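Local coordinates for protein cysteine synthase (PDB 5XEM) that uses pyridoxal 5'-phosphate for beta-replacement chemistry on L-cysteine that releases hydrogen sulfide, and probably also makes L-cysteine from O-acetyl-L-serine and sulfide, at residues 80-85 against 90-95; 210-215 against 230-235; 162-167 against 186-191. One frame throughout, in Å; residues are numbered along the deposited sequence.

Interaction 1 (80-85 against 90-95); sequences GLAMIC and YKLKIV. With ACT (acetate ion), chain E.
L92 lays its CD2 methyl directly on the backbone of helix 76-88, 3.3 Å from A82 CA, with A82 CB 3.7 Å and L81 CB 3.9 Å from the same methyl. It gets there because its CG stands anti to the backbone N (chi1 177°), which carries the isobutyl group across to the helix. Further along the strand, L81 CD1 lies 4.3 Å from I94 CD1, a looser contact. Toward the helix C-terminus the thiol of C85 takes over: SG lies 3.9 Å from Y90 CB, at the edge of the tyrosine ring and near its plane. The ring itself leads away from the helix, and its OH is hydrogen-bonded to E58. At the polar edge Y90 N donates to C85 O (3.0 Å) along a bent path, N-H...O 142°, and a water lies within hydrogen-bonding distance of both C85 O and Y90 O. An acetate ion, probably from the crystallisation liquor, accepts from L92 N at 2.9 Å; its methyl lies by Y90 O and C85 CB. Helix and strand run antiparallel (173°), as expected for the second half of a beta-alpha-beta crossover, here strand 68-72, helix 76-88 and strand 92-97.

Interaction 2 (210-215 against 230-235); sequences PLLSKG and GGIPAV
The CG1-CD1 arm of I232 lies against two neighbouring leucines of the short helix 211-214, L211 and L212, and crosses both obliquely. The pairing is purely apolar. L212 presents CD2 to the end of the arm, 3.7 Å from I232 CD1, and the same methyl lies 4.0 Å from CG1. L211 meets the arm one atom further back: its CD2 is 4.0 Å from I232 CG1 and 4.1 Å from the carbonyl carbon of G231, so this leucine also leans on the peptide that leads into the isoleucine. The two leucines converge by different first torsions. CG of L211 is anti to the backbone N (chi1 -180°), whereas that of L212 sits beside the N and anti to the carbonyl carbon (chi1 -59°). L212, whose CB does not start out facing the loop, thus brings its tip round to it. The contact joins a helix of a single turn, which follows strand 200-206 and has P210 at its N-cap, to the long loop running on to strand 245-247 in the fold of the cysteine synthase/cystathionine beta-synthase family. The bound lanthionine lies about 8 Å from the L211 side chain. Beyond the apolar patch, E205 receives hydrogen bonds from L212 N and the S213 hydroxyl, while L211 also packs on M227 and L212 on Y236.

Interaction 3 (162-167 against 186-191); sequences EEILKD and SGTAKK
K191 and E162 are the two residues with the most surface buried by the contact, and they join by a salt bridge, NZ to OE2 at 2.8 Å. The lysine does not extend: its CG leaves anti to the backbone N, but the next three torsions all bend the same way, each near +60°, and curl the chain into a hook. This folding brings CD and CE alongside the carboxylate as well, both 3.5 Å from E162 OE2. E162 bends at its second torsion to come across, and the two side chains meet at about a right angle. The ammonium approaches OE2 on its anti side, 20° out of the carboxylate plane. It has further partners on the glutamate's own helix: NZ donates to Y157 O and forms a cation-pi contact with Y157. These partners hold the ammonium in place and would probably favour its protonated state. Nearer the sheet, I164 and T188 supply apolar packing. I164 CD1 touches T188 CG2 at 3.8 Å, the two side chains again crossing at about a right angle, while T188 OG1 turns to S184 O within its own helix. L165 CD1 lies more loosely against K191 CG, at 4.4 Å. The two helical segments cross at -46° with axes 10.4 Å apart. Helix 151-167 thus packs beside helix 183-195, with F175 of strand 174-178 touching both I164 and T188 and so joining the pair to the larger, mixed sheet.

Along the chain, interaction 1 closes first, then interaction 3, then interaction 2. Interaction 1 belongs to the parallel four-stranded sheet that includes strands 68-72 and 92-97; its centre is 27 Å from those of the other two, with nearest atoms about 14 Å apart. Interactions 2 and 3 are tied to the mixed sheet, through strand 174-178 and the elements that follow strand 200-206. Their centres are 23 Å apart, yet V235 O packs on S186 CB at 3.6 Å. The side chains of T188 and L212 lie about 8 and 9 Å from pyridoxal phosphate, that of I94 about 8 Å from the lanthionine, so each contact has a side chain within about 9 Å of a ligand.

Interaction 1 (80-85 against 90-95)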
loop_
_atom_site.group_PDB
_atom_site.type_symbol
_atom_site.label_atom_id
_atom_site.label_comp_id
_atom_site.label_asym_id
_atom_site.label_seq_id
_atom_site.Cartn_x
_atom_site.Cartn_y
_atom_site.Cartn_z
ATOM N N GLY A 80 11.479 -4.045 3.193
ATOM C CA GLY A 80 12.128 -3.497 2.020
ATOM C C GLY A 80 13.240 -4.384 1.458
ATOM O O GLY A 80 13.324 -4.601 0.263
ATOM N N LEU A 81 14.097 -4.890 2.322
ATOM C CA LEU A 81 15.100 -5.876 1.930
ATOM C C LEU A 81 14.482 -7.139 1.375
ATOM O O LEU A 81 14.944 -7.651 0.369
ATOM C CB LEU A 81 16.019 -6.224 3.102
ATOM C CG LEU A 81 16.992 -5.143 3.528
ATOM C CD1 LEU A 81 17.617 -5.504 4.873
ATOM C CD2 LEU A 81 18.064 -4.949 2.451
ATOM N N ALA A 82 13.399 -7.602 1.985
ATOM C CA ALA A 82 12.750 -8.845 1.538
ATOM C C ALA A 82 12.213 -8.720 0.099
ATOM O O ALA A 82 12.412 -9.598 -0.733
ATOM C CB ALA A 82 11.654 -9.239 2.508
ATOM N N MET A 83 11.581 -7.590 -0.190
ATOM C CA MET A 83 10.975 -7.343 -1.503
ATOM C C MET A 83 12.088 -7.275 -2.545
ATOM O O MET A 83 12.007 -7.896 -3.620
ATOM C CB MET A 83 10.186 -6.049 -1.458
ATOM C CG MET A 83 9.603 -5.634 -2.787
ATOM S SD MET A 83 8.857 -3.998 -2.714
ATOM C CE MET A 83 10.356 -3.027 -2.539
ATOM N N ILE A 84 13.154 -6.538 -2.233
ATOM C CA ILE A 84 14.259 -6.410 -3.175
ATOM C C ILE A 84 15.000 -7.748 -3.392
ATOM O O ILE A 84 15.306 -8.120 -4.532
ATOM C CB ILE A 84 15.197 -5.294 -2.761
ATOM C CG1 ILE A 84 14.479 -3.949 -2.970
ATOM C CG2 ILE A 84 16.511 -5.382 -3.551
ATOM C CD1 ILE A 84 15.089 -2.836 -2.149
ATOM N N CYS A 85 15.215 -8.485 -2.311
ATOM C CA CYS A 85 15.882 -9.799 -2.396
ATOM C C CYS A 85 15.026 -10.821 -3.134
ATOM O O CYS A 85 15.561 -11.705 -3.824
ATOM C CB CYS A 85 16.260 -10.313 -1.024
ATOM S SG CYS A 85 17.641 -9.405 -0.275
ATOM N N TYR A 90 18.248 -13.141 -3.851
ATOM C CA TYR A 90 19.191 -13.317 -2.756
ATOM C C TYR A 90 18.502 -13.930 -1.556
ATOM O O TYR A 90 17.367 -13.555 -1.228
ATOM C CB TYR A 90 19.787 -11.958 -2.352
ATOM C CG TYR A 90 20.562 -11.215 -3.422
ATOM C CD1 TYR A 90 21.393 -11.879 -4.293
ATOM C CD2 TYR A 90 20.527 -9.821 -3.492
ATOM C CE1 TYR A 90 22.127 -11.194 -5.248
ATOM C CE2 TYR A 90 21.266 -9.115 -4.440
ATOM C CZ TYR A 90 22.070 -9.822 -5.314
ATOM O OH TYR A 90 22.815 -9.182 -6.267
ATOM N N LYS A 91 19.206 -14.807 -0.852
ATOM C CA LYS A 91 18.723 -15.368 0.414
ATOM C C LYS A 91 18.864 -14.321 1.527
ATOM O O LYS A 91 19.950 -13.756 1.696
ATOM C CB LYS A 91 19.517 -16.606 0.755
ATOM C CG LYS A 91 19.153 -17.302 2.050
ATOM C CD LYS A 91 20.001 -18.554 2.210
ATOM C CE LYS A 91 19.954 -19.141 3.613
ATOM N NZ LYS A 91 20.653 -20.452 3.680
ATOM N N LEU A 92 17.773 -14.068 2.265
ATOM C CA LEU A 92 17.709 -13.032 3.301
ATOM C C LEU A 92 17.332 -13.702 4.632
ATOM O O LEU A 92 16.436 -14.571 4.661
ATOM C CB LEU A 92 16.635 -11.988 2.934
ATOM C CG LEU A 92 16.375 -10.856 3.957
ATOM C CD1 LEU A 92 17.611 -9.964 4.128
ATOM C CD2 LEU A 92 15.157 -10.019 3.547
ATOM N N LYS A 93 18.038 -13.331 5.694
ATOM C CA LYS A 93 17.697 -13.674 7.069
ATOM C C LYS A 93 17.539 -12.368 7.831
ATOM O O LYS A 93 18.366 -11.470 7.703
ATOM C CB LYS A 93 18.786 -14.538 7.715
ATOM C CG LYS A 93 19.051 -15.867 7.040
ATOM C CD LYS A 93 19.993 -16.712 7.882
ATOM C CE LYS A 93 20.240 -18.053 7.215
ATOM N NZ LYS A 93 20.741 -19.086 8.178
ATOM N N ILE A 94 16.450 -12.250 8.594
ATOM C CA ILE A 94 16.158 -11.058 9.340
ATOM C C ILE A 94 16.014 -11.408 10.825
ATOM O O ILE A 94 15.468 -12.454 11.173
ATOM C CB ILE A 94 14.862 -10.408 8.818
ATOM C CG1 ILE A 94 15.093 -9.811 7.420
ATOM C CG2 ILE A 94 14.324 -9.413 9.822
ATOM C CD1 ILE A 94 15.985 -8.610 7.391
ATOM N N VAL A 95 16.548 -10.550 11.677
ATOM C CA VAL A 95 16.359 -10.651 13.135
ATOM C C VAL A 95 15.542 -9.477 13.581
ATOM O O VAL A 95 15.883 -8.320 13.273
ATOM C CB VAL A 95 17.672 -10.666 13.925
ATOM C CG1 VAL A 95 17.385 -10.899 15.402
ATOM C CG2 VAL A 95 18.600 -11.755 13.375
HETATM C C ACT E . 14.456 -14.687 0.508
HETATM O O ACT E . 13.926 -15.561 -0.247
HETATM O OXT ACT E . 15.127 -15.058 1.506
HETATM C CH3 ACT E . 14.269 -13.219 0.190
HETATM O O HOH W 1 15.266 -14.200 -2.905
#

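Interaction 2 (210-215 against 230-235)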
loop_
_atom_site.group_PDB
_atom_site.type_symbol
_atom_site.label_atom_id
_atom_site.label_comp_id
_atom_site.label_asym_id
_atom_site.label_seq_id
_atom_site.Cartn_x
_atom_site.Cartn_y
_atom_site.Cartn_z
ATOM N N PRO A 210 13.229 9.174 25.576
ATOM C CA PRO A 210 13.781 10.443 25.177
ATOM C C PRO A 210 15.303 10.465 25.243
ATOM O O PRO A 210 15.896 11.285 25.985
ATOM C CB PRO A 210 13.159 11.368 26.189
ATOM C CG PRO A 210 13.203 10.574 27.438
ATOM C CD PRO A 210 12.897 9.179 27.015
ATOM N N LEU A 211 15.931 9.628 24.420
ATOM C CA LEU A 211 17.377 9.483 24.459
ATOM C C LEU A 211 18.096 10.784 24.110
ATOM O O LEU A 211 19.048 11.173 24.818
ATOM C CB LEU A 211 17.871 8.332 23.559
ATOM C CG LEU A 211 19.380 8.097 23.539
ATOM C CD1 LEU A 211 19.902 7.900 24.953
ATOM C CD2 LEU A 211 19.753 6.901 22.648
ATOM N N LEU A 212 17.682 11.413 23.023
ATOM C CA LEU A 212 18.348 12.617 22.518
ATOM C C LEU A 212 18.092 13.808 23.421
ATOM O O LEU A 212 18.986 14.673 23.596
ATOM C CB LEU A 212 17.868 12.962 21.099
ATOM C CG LEU A 212 18.076 11.888 20.004
ATOM C CD1 LEU A 212 17.560 12.384 18.656
ATOM C CD2 LEU A 212 19.540 11.510 19.906
ATOM N N SER A 213 16.891 13.889 23.984
ATOM C CA SER A 213 16.469 15.097 24.690
ATOM C C SER A 213 16.761 15.002 26.179
ATOM O O SER A 213 17.020 16.017 26.799
ATOM C CB SER A 213 14.991 15.427 24.436
ATOM O OG SER A 213 14.121 14.377 24.838
ATOM N N LYS A 214 16.734 13.795 26.743
ATOM C CA LYS A 214 16.986 13.611 28.186
ATOM C C LYS A 214 18.014 12.584 28.573
ATOM O O LYS A 214 18.305 12.452 29.758
ATOM C CB LYS A 214 15.683 13.309 28.923
ATOM C CG LYS A 214 14.623 14.388 28.757
ATOM C CD LYS A 214 13.406 14.087 29.611
ATOM C CE LYS A 214 12.420 15.244 29.649
ATOM N NZ LYS A 214 11.680 15.190 30.945
ATOM N N GLY A 215 18.548 11.825 27.617
ATOM C CA GLY A 215 19.689 10.960 27.861
ATOM C C GLY A 215 19.325 9.624 28.495
ATOM O O GLY A 215 20.184 8.983 29.108
ATOM N N GLY A 230 21.648 0.641 22.183
ATOM C CA GLY A 230 22.625 0.881 23.264
ATOM C C GLY A 230 23.410 2.164 23.100
ATOM O O GLY A 230 24.478 2.336 23.705
ATOM N N GLY A 231 22.886 3.079 22.299
ATOM C CA GLY A 231 23.532 4.369 22.083
ATOM C C GLY A 231 22.914 5.015 20.863
ATOM O O GLY A 231 21.997 4.439 20.247
ATOM N N ILE A 232 23.402 6.198 20.515
ATOM C CA ILE A 232 22.922 6.908 19.335
ATOM C C ILE A 232 23.555 6.328 18.062
ATOM O O ILE A 232 24.762 6.193 17.981
ATOM C CB ILE A 232 23.207 8.424 19.451
ATOM C CG1 ILE A 232 22.499 8.998 20.679
ATOM C CG2 ILE A 232 22.750 9.167 18.203
ATOM C CD1 ILE A 232 22.916 10.409 21.026
ATOM N N PRO A 233 22.738 5.950 17.061
ATOM C CA PRO A 233 23.328 5.350 15.849
ATOM C C PRO A 233 24.283 6.278 15.106
ATOM O O PRO A 233 24.094 7.470 15.124
ATOM C CB PRO A 233 22.105 5.021 14.976
ATOM C CG PRO A 233 20.949 5.024 15.935
ATOM C CD PRO A 233 21.278 6.073 16.957
ATOM N N ALA A 234 25.311 5.711 14.467
ATOM C CA ALA A 234 26.315 6.476 13.739
ATOM C C ALA A 234 25.718 7.320 12.624
ATOM O O ALA A 234 26.242 8.387 12.291
ATOM C CB ALA A 234 27.362 5.518 13.153
ATOM N N VAL A 235 24.617 6.863 12.029
ATOM C CA VAL A 235 24.000 7.601 10.926
ATOM C C VAL A 235 23.128 8.791 11.326
ATOM O O VAL A 235 22.691 9.526 10.460
ATOM C CB VAL A 235 23.189 6.677 9.977
ATOM C CG1 VAL A 235 24.139 5.687 9.304
ATOM C CG2 VAL A 235 22.075 5.956 10.735
#

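Interaction 3 (162-167 against 186-191)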
loop_
_atom_site.group_PDB
_atom_site.type_symbol
_atom_site.label_atom_id
_atom_site.label_comp_id
_atom_site.label_asym_id
_atom_site.label_seq_id
_atom_site.Cartn_x
_atom_site.Cartn_y
_atom_site.Cartn_z
ATOM N N GLU A 162 15.459 15.675 -2.636
ATOM C CA GLU A 162 15.296 16.256 -3.974
ATOM C C GLU A 162 13.847 16.292 -4.408
ATOM O O GLU A 162 13.419 17.252 -5.057
ATOM C CB GLU A 162 16.166 15.548 -5.012
ATOM C CG GLU A 162 17.669 15.733 -4.814
ATOM C CD GLU A 162 18.187 17.158 -5.073
ATOM O OE1 GLU A 162 17.423 18.032 -5.533
ATOM O OE2 GLU A 162 19.378 17.416 -4.786
ATOM N N GLU A 163 13.082 15.257 -4.053
ATOM C CA GLU A 163 11.684 15.211 -4.392
ATOM C C GLU A 163 10.899 16.260 -3.645
ATOM O O GLU A 163 9.989 16.859 -4.206
ATOM C CB GLU A 163 11.116 13.803 -4.120
ATOM C CG GLU A 163 11.794 12.714 -4.940
ATOM C CD GLU A 163 11.441 11.321 -4.445
ATOM O OE1 GLU A 163 10.473 11.223 -3.666
ATOM O OE2 GLU A 163 12.125 10.346 -4.824
ATOM N N ILE A 164 11.248 16.497 -2.387
ATOM C CA ILE A 164 10.624 17.535 -1.577
ATOM C C ILE A 164 10.919 18.916 -2.193
ATOM O O ILE A 164 10.000 19.724 -2.379
ATOM C CB ILE A 164 11.147 17.482 -0.126
ATOM C CG1 ILE A 164 10.602 16.230 0.586
ATOM C CG2 ILE A 164 10.761 18.744 0.637
ATOM C CD1 ILE A 164 11.319 15.972 1.925
ATOM N N LEU A 165 12.185 19.150 -2.541
ATOM C CA LEU A 165 12.598 20.423 -3.156
ATOM C C LEU A 165 11.860 20.637 -4.473
ATOM O O LEU A 165 11.321 21.733 -4.739
ATOM C CB LEU A 165 14.120 20.465 -3.357
ATOM C CG LEU A 165 14.946 20.557 -2.067
ATOM C CD1 LEU A 165 16.426 20.353 -2.360
ATOM C CD2 LEU A 165 14.690 21.884 -1.361
ATOM N N LYS A 166 11.777 19.582 -5.272
ATOM C CA LYS A 166 11.174 19.684 -6.608
ATOM C C LYS A 166 9.698 19.949 -6.485
ATOM O O LYS A 166 9.167 20.834 -7.166
ATOM C CB LYS A 166 11.411 18.415 -7.445
ATOM C CG LYS A 166 10.845 18.472 -8.878
ATOM C CD LYS A 166 11.052 17.164 -9.641
ATOM C CE LYS A 166 10.019 16.094 -9.285
ATOM N NZ LYS A 166 10.256 15.391 -7.983
ATOM N N ASP A 167 9.019 19.197 -5.621
ATOM C CA ASP A 167 7.548 19.258 -5.557
ATOM C C ASP A 167 7.039 20.573 -4.964
ATOM O O ASP A 167 5.919 21.006 -5.268
ATOM C CB ASP A 167 6.976 18.087 -4.752
ATOM C CG ASP A 167 6.999 16.773 -5.527
ATOM O OD1 ASP A 167 7.278 16.802 -6.740
ATOM O OD2 ASP A 167 6.726 15.706 -4.917
ATOM N N SER A 186 18.442 12.604 8.950
ATOM C CA SER A 186 19.771 13.217 8.804
ATOM C C SER A 186 20.144 13.385 7.328
ATOM O O SER A 186 20.692 14.396 6.950
ATOM C CB SER A 186 20.824 12.417 9.560
ATOM O OG SER A 186 20.447 12.287 10.939
ATOM N N GLY A 187 19.809 12.405 6.486
ATOM C CA GLY A 187 20.115 12.511 5.078
ATOM C C GLY A 187 19.261 13.552 4.375
ATOM O O GLY A 187 19.755 14.343 3.564
ATOM N N THR A 188 17.965 13.582 4.690
ATOM C CA THR A 188 17.088 14.544 4.065
ATOM C C THR A 188 17.437 15.962 4.534
ATOM O O THR A 188 17.532 16.870 3.700
ATOM C CB THR A 188 15.620 14.245 4.362
ATOM O OG1 THR A 188 15.362 12.851 4.098
ATOM C CG2 THR A 188 14.700 15.132 3.500
ATOM N N ALA A 189 17.669 16.139 5.843
ATOM C CA ALA A 189 17.938 17.462 6.413
ATOM C C ALA A 189 19.235 18.034 5.892
ATOM O O ALA A 189 19.311 19.253 5.691
ATOM C CB ALA A 189 17.989 17.399 7.943
ATOM N N LYS A 190 20.247 17.178 5.682
ATOM C CA LYS A 190 21.548 17.619 5.164
ATOM C C LYS A 190 21.393 18.240 3.787
ATOM O O LYS A 190 21.885 19.351 3.532
ATOM C CB LYS A 190 22.553 16.486 5.123
ATOM C CG LYS A 190 23.971 16.884 4.673
ATOM C CD LYS A 190 24.936 15.720 4.843
ATOM C CE LYS A 190 26.337 16.052 4.345
ATOM N NZ LYS A 190 27.210 14.855 4.192
ATOM N N LYS A 191 20.650 17.564 2.909
ATOM C CA LYS A 191 20.445 18.083 1.568
ATOM C C LYS A 191 19.643 19.364 1.581
ATOM O O LYS A 191 20.000 20.343 0.904
ATOM C CB LYS A 191 19.796 17.046 0.641
ATOM C CG LYS A 191 19.360 17.586 -0.725
ATOM C CD LYS A 191 20.479 18.181 -1.570
ATOM C CE LYS A 191 21.491 17.151 -2.036
ATOM N NZ LYS A 191 20.959 16.110 -2.950
#